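Iota-carrageenase (PDB 1H80) hydrolyses the internal 1,4-beta linkages of iota-carrageenan, a sulfated galactan of red algal cell walls, with inversion of anomeric configuration. Local coordinates at residues 99-102 / 103-106; 372-375 / 376-380. All coordinates share one frame; numbering follows the deposited sequence.

Interaction 1: 99-102 / 103-106; sequences LFEV and GVNN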
ATOM      1  N   LEU A  99     -14.236  -4.843   2.278  1.00 16.53           N
ATOM      2  CA  LEU A  99     -15.493  -4.543   1.619  1.00 16.07           C
ATOM      3  C   LEU A  99     -15.627  -5.537   0.474  1.00 15.23           C
ATOM      4  O   LEU A  99     -16.669  -6.171   0.299  1.00 13.58           O
ATOM      5  CB  LEU A  99     -15.493  -3.122   1.053  1.00 17.45           C
ATOM      6  CG  LEU A  99     -15.596  -1.936   2.010  1.00 19.75           C
ATOM      7  CD1 LEU A  99     -15.500  -0.651   1.205  1.00 20.52           C
ATOM      8  CD2 LEU A  99     -16.904  -1.983   2.770  1.00 22.35           C
ATOM      9  N   PHE A 100     -14.540  -5.695  -0.280  1.00 14.41           N
ATOM     10  CA  PHE A 100     -14.531  -6.571  -1.442  1.00 14.14           C
ATOM     11  C   PHE A 100     -13.355  -7.534  -1.477  1.00 13.99           C
ATOM     12  O   PHE A 100     -12.216  -7.148  -1.221  1.00 14.89           O
ATOM     13  CB  PHE A 100     -14.477  -5.722  -2.714  1.00 13.25           C
ATOM     14  CG  PHE A 100     -15.400  -4.540  -2.693  1.00 13.26           C
ATOM     15  CD1 PHE A 100     -16.775  -4.719  -2.648  1.00 14.07           C
ATOM     16  CD2 PHE A 100     -14.890  -3.245  -2.711  1.00 13.84           C
ATOM     17  CE1 PHE A 100     -17.636  -3.624  -2.617  1.00 14.77           C
ATOM     18  CE2 PHE A 100     -15.740  -2.142  -2.681  1.00 14.76           C
ATOM     19  CZ  PHE A 100     -17.117  -2.333  -2.634  1.00 15.05           C
ATOM     20  N   GLU A 101     -13.636  -8.787  -1.809  1.00 14.05           N
ATOM     21  CA  GLU A 101     -12.586  -9.786  -1.925  1.00 14.69           C
ATOM     22  C   GLU A 101     -12.618 -10.265  -3.368  1.00 14.12           C
ATOM     23  O   GLU A 101     -13.686 -10.541  -3.913  1.00 13.62           O
ATOM     24  CB  GLU A 101     -12.827 -10.937  -0.951  1.00 17.23           C
ATOM     25  CG  GLU A 101     -12.812 -10.477   0.501  1.00 20.27           C
ATOM     26  CD  GLU A 101     -12.773 -11.623   1.492  1.00 22.70           C
ATOM     27  OE1 GLU A 101     -13.635 -12.520   1.405  0.50 22.56           O
ATOM     28  OE2 GLU A 101     -11.878 -11.618   2.363  0.50 23.61           O
ATOM     29  N   VAL A 102     -11.450 -10.338  -3.993  1.00 12.45           N
ATOM     30  CA  VAL A 102     -11.367 -10.748  -5.387  1.00 13.45           C
ATOM     31  C   VAL A 102     -10.365 -11.874  -5.573  1.00 13.14           C
ATOM     32  O   VAL A 102      -9.158 -11.641  -5.620  1.00 12.70           O
ATOM     33  CB  VAL A 102     -10.946  -9.562  -6.281  1.00 13.44           C
ATOM     34  CG1 VAL A 102     -11.184  -9.898  -7.747  1.00 14.52           C
ATOM     35  CG2 VAL A 102     -11.709  -8.311  -5.873  1.00 14.14           C
ATOM     36  N   GLY A 103     -10.872 -13.098  -5.666  1.00 13.13           N
ATOM     37  CA  GLY A 103     -10.003 -14.240  -5.863  1.00 13.67           C
ATOM     38  C   GLY A 103      -9.439 -14.799  -4.576  1.00 14.59           C
ATOM     39  O   GLY A 103      -8.499 -15.588  -4.601  1.00 14.83           O
ATOM     40  N   VAL A 104     -10.010 -14.397  -3.447  1.00 15.52           N
ATOM     41  CA  VAL A 104      -9.528 -14.886  -2.164  1.00 18.37           C
ATOM     42  C   VAL A 104     -10.014 -16.307  -1.921  1.00 20.06           C
ATOM     43  O   VAL A 104      -9.229 -17.182  -1.547  1.00 21.40           O
ATOM     44  CB  VAL A 104     -10.002 -13.985  -1.008  1.00 18.24           C
ATOM     45  CG1 VAL A 104      -9.583 -14.590   0.328  1.00 19.91           C
ATOM     46  CG2 VAL A 104      -9.408 -12.592  -1.165  1.00 18.96           C
ATOM     47  N   ASN A 105     -11.306 -16.531  -2.152  1.00 21.12           N
ATOM     48  CA  ASN A 105     -11.912 -17.844  -1.945  1.00 22.76           C
ATOM     49  C   ASN A 105     -12.352 -18.522  -3.233  1.00 23.06           C
ATOM     50  O   ASN A 105     -13.051 -19.535  -3.202  1.00 23.91           O
ATOM     51  CB  ASN A 105     -13.108 -17.718  -1.006  1.00 24.53           C
ATOM     52  CG  ASN A 105     -12.728 -17.134   0.332  1.00 26.42           C
ATOM     53  OD1 ASN A 105     -11.915 -17.704   1.062  1.00 28.56           O
ATOM     54  ND2 ASN A 105     -13.307 -15.986   0.665  1.00 27.32           N
ATOM     55  N   ASN A 106     -11.955 -17.959  -4.366  1.00 22.20           N
ATOM     56  CA  ASN A 106     -12.308 -18.535  -5.653  1.00 21.62           C
ATOM     57  C   ASN A 106     -11.343 -18.035  -6.717  1.00 20.45           C
ATOM     58  O   ASN A 106     -10.352 -17.375  -6.408  1.00 20.95           O
ATOM     59  CB  ASN A 106     -13.745 -18.169  -6.024  1.00 23.16           C
ATOM     60  CG  ASN A 106     -13.937 -16.678  -6.196  1.00 24.24           C
ATOM     61  OD1 ASN A 106     -13.049 -15.890  -5.875  1.00 26.25           O
ATOM     62  ND2 ASN A 106     -15.102 -16.280  -6.698  1.00 26.66           N
TER
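Glu-101 and Val-104 meet round the turn that ends strand 97-102, the valine reaching back over the stem of the glutamate: CG2 of Val-104 lies 3.8 Å from CB of Glu-101. That methyl gets there because it stands anti to its own carbonyl carbon, while CG1 is anti to the backbone N (chi1 175°); the contact is purely aliphatic. Farther out, the Glu-101 carboxylate and the Asn-105 amide pass at a slant, their planes 63° apart. OE1 of Glu-101 comes within 3.6 Å of ND2 of Asn-105, a distance too long for a direct bond. The two groups are instead bridged by Gln-71, whose NE2 donates to OE1 of Glu-101 and whose OE1 accepts from ND2 of Asn-105. The other carboxylate oxygen, OE2 of Glu-101, forms a salt bridge with Arg-98, so each oxygen of the buried carboxylate has a partner, which fixes the rotation of the group. The beta carbon of Val-102 is directed away from the loop, and its side chain packs on Phe-135, Leu-137 and Val-140 of strand 132-141. Gly-103 makes the bend with a positive phi of 85°, a left-handed conformation in which a beta carbon would collide with O of Val-102. Strand 97-102 runs parallel to strands 64-71 and 132-141, and the alternation of Phe-100 and Val-102 with the polar Glu-101 fits the parallel beta-helix fold of this enzyme, here where a strand leaves its coil into the loop that leads to strand 108-109.

Interaction 2: 372-375 / 376-380; sequences DYFS and TSNPM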
ATOM      1  N   ASP A 372      17.286  10.946  14.257  1.00 16.97           N
ATOM      2  CA  ASP A 372      18.665  11.383  14.393  1.00 17.47           C
ATOM      3  C   ASP A 372      19.184  12.065  13.132  1.00 16.87           C
ATOM      4  O   ASP A 372      20.212  12.736  13.161  1.00 17.32           O
ATOM      5  CB  ASP A 372      19.560  10.198  14.763  1.00 18.03           C
ATOM      6  CG  ASP A 372      19.285   9.672  16.166  1.00 20.08           C
ATOM      7  OD1 ASP A 372      18.399  10.225  16.858  1.00 19.07           O
ATOM      8  OD2 ASP A 372      19.958   8.703  16.578  1.00 21.21           O
ATOM      9  N   TYR A 373      18.472  11.903  12.022  1.00 16.44           N
ATOM     10  CA  TYR A 373      18.903  12.537  10.789  1.00 16.34           C
ATOM     11  C   TYR A 373      18.615  14.035  10.781  1.00 16.53           C
ATOM     12  O   TYR A 373      18.961  14.735   9.834  1.00 16.17           O
ATOM     13  CB  TYR A 373      18.260  11.841   9.587  1.00 17.58           C
ATOM     14  CG  TYR A 373      18.820  10.455   9.371  1.00 18.45           C
ATOM     15  CD1 TYR A 373      20.177  10.269   9.099  1.00 20.14           C
ATOM     16  CD2 TYR A 373      18.007   9.328   9.475  1.00 20.58           C
ATOM     17  CE1 TYR A 373      20.713   8.994   8.940  1.00 21.16           C
ATOM     18  CE2 TYR A 373      18.533   8.045   9.316  1.00 21.27           C
ATOM     19  CZ  TYR A 373      19.886   7.888   9.052  1.00 22.01           C
ATOM     20  OH  TYR A 373      20.412   6.624   8.913  1.00 23.79           O
ATOM     21  N   PHE A 374      17.991  14.528  11.847  1.00 15.64           N
ATOM     22  CA  PHE A 374      17.708  15.957  11.951  1.00 16.73           C
ATOM     23  C   PHE A 374      18.948  16.691  12.454  1.00 17.30           C
ATOM     24  O   PHE A 374      18.988  17.919  12.469  1.00 17.27           O
ATOM     25  CB  PHE A 374      16.557  16.214  12.926  1.00 16.97           C
ATOM     26  CG  PHE A 374      15.195  16.031  12.323  1.00 17.51           C
ATOM     27  CD1 PHE A 374      14.811  16.765  11.205  1.00 18.04           C
ATOM     28  CD2 PHE A 374      14.291  15.138  12.882  1.00 17.65           C
ATOM     29  CE1 PHE A 374      13.539  16.609  10.651  1.00 18.18           C
ATOM     30  CE2 PHE A 374      13.017  14.973  12.337  1.00 17.32           C
ATOM     31  CZ  PHE A 374      12.642  15.711  11.220  1.00 17.61           C
ATOM     32  N   SER A 375      19.964  15.931  12.852  1.00 17.66           N
ATOM     33  CA  SER A 375      21.190  16.516  13.389  1.00 18.55           C
ATOM     34  C   SER A 375      21.847  17.581  12.516  1.00 19.14           C
ATOM     35  O   SER A 375      22.486  18.500  13.031  1.00 19.77           O
ATOM     36  CB  SER A 375      22.212  15.415  13.686  1.00 18.28           C
ATOM     37  OG  SER A 375      22.661  14.793  12.494  1.00 19.00           O
ATOM     38  N   THR A 376      21.684  17.474  11.201  1.00 19.12           N
ATOM     39  CA  THR A 376      22.306  18.427  10.288  1.00 19.34           C
ATOM     40  C   THR A 376      21.530  19.714  10.023  1.00 19.93           C
ATOM     41  O   THR A 376      22.118  20.797   9.976  1.00 21.81           O
ATOM     42  CB  THR A 376      22.600  17.774   8.920  1.00 19.39           C
ATOM     43  OG1 THR A 376      21.378  17.284   8.350  1.00 19.33           O
ATOM     44  CG2 THR A 376      23.584  16.627   9.079  1.00 19.53           C
ATOM     45  N   SER A 377      20.217  19.608   9.860  1.00 18.93           N
ATOM     46  CA  SER A 377      19.405  20.781   9.554  1.00 19.08           C
ATOM     47  C   SER A 377      18.538  21.287  10.694  1.00 19.28           C
ATOM     48  O   SER A 377      18.128  22.450  10.702  1.00 19.62           O
ATOM     49  CB  SER A 377      18.485  20.466   8.380  1.00 19.37           C
ATOM     50  OG  SER A 377      17.499  19.531   8.786  1.00 19.77           O
ATOM     51  N   ASN A 378      18.257  20.417  11.654  1.00 19.40           N
ATOM     52  CA  ASN A 378      17.371  20.767  12.752  1.00 20.13           C
ATOM     53  C   ASN A 378      17.918  20.231  14.077  1.00 20.94           C
ATOM     54  O   ASN A 378      17.289  19.400  14.729  1.00 20.96           O
ATOM     55  CB  ASN A 378      15.997  20.167  12.421  1.00 19.44           C
ATOM     56  CG  ASN A 378      14.901  20.626  13.347  1.00 18.97           C
ATOM     57  OD1 ASN A 378      15.050  21.597  14.081  1.00 19.64           O
ATOM     58  ND2 ASN A 378      13.769  19.928  13.301  1.00 19.22           N
ATOM     59  N   PRO A 379      19.094  20.728  14.501  1.00 22.07           N
ATOM     60  CA  PRO A 379      19.762  20.319  15.742  1.00 22.76           C
ATOM     61  C   PRO A 379      18.967  20.471  17.035  1.00 23.23           C
ATOM     62  O   PRO A 379      19.300  19.848  18.045  1.00 23.32           O
ATOM     63  CB  PRO A 379      21.038  21.159  15.738  1.00 23.17           C
ATOM     64  CG  PRO A 379      20.613  22.402  15.031  1.00 23.29           C
ATOM     65  CD  PRO A 379      19.817  21.848  13.873  1.00 22.62           C
ATOM     66  N   MET A 380      17.927  21.298  17.020  1.00 23.85           N
ATOM     67  CA  MET A 380      17.112  21.469  18.216  1.00 24.69           C
ATOM     68  C   MET A 380      15.811  20.677  18.100  1.00 23.88           C
ATOM     69  O   MET A 380      14.927  20.781  18.948  1.00 23.99           O
ATOM     70  CB  MET A 380      16.823  22.952  18.468  1.00 27.30           C
ATOM     71  CG  MET A 380      18.078  23.765  18.756  1.00 30.82           C
ATOM     72  SD  MET A 380      17.771  25.177  19.839  1.00 35.59           S
ATOM     73  CE  MET A 380      17.548  26.478  18.650  1.00 34.70           C
TER
HETATM   74  O   HOH W   1      18.383  17.076   8.571  1.00 20.20           O
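Water 1 is gripped by three groups of the turn: it donates to O of Tyr-373 at 2.7 Å and to OG1 of Thr-376 at 3.0 Å, and it is hydrogen-bonded to OG of Ser-377 at 2.6 Å. OG1 of Thr-376 can reach it because that hydroxyl sits between its own backbone N and carbonyl carbon; the same oxygen is also hydrogen-bonded to O of Asn-434. His-436 NE2 is a second partner of the Tyr-373 carbonyl. The backbone closes through N of Asn-378, which donates to O of Phe-374 at 2.7 Å, in the carbonyl plane, with an N-H...O angle of 148°. This i to i+4 bond makes one helix-like alpha-turn in a long loop between strands 364-366 and 399-401, and it overlaps the turn in which N of Ser-375 bonds to O of Asp-372. The side chains of Phe-374 and Asn-378 run side by side in the same direction. CB of Asn-378 lies 3.8 Å from CD1 of Phe-374, and the amide's ND2 is over one face of the ring, the two planes being nearly perpendicular at 82°. With CG anti to the backbone N (chi1 -171°), the Asn-378 amide extends along the phenylalanine, and its ND2 donates to O of Lys-382. The ring itself is buried against Val-384 and Leu-404.

In the fold
From the N terminus, the chain first reaches interaction 1, where residues 103-106 bend away from the end of strand 97-102 before strand 108-109 begins. Through its neighbours this turn is joined to strands 64-71 and 132-141, within the repeating coils of the solenoid. Interaction 2 comes much later, as a short turn at the surface inside the loop between strands 364-366 and 399-401, held against the segment around Asn-434 and His-436. Each contact closes on itself within one continuous run, so the two follow in series, neither nested nor crossed. Their centres are 46 Å apart, on opposite sides of the chain's centre, and they do not touch.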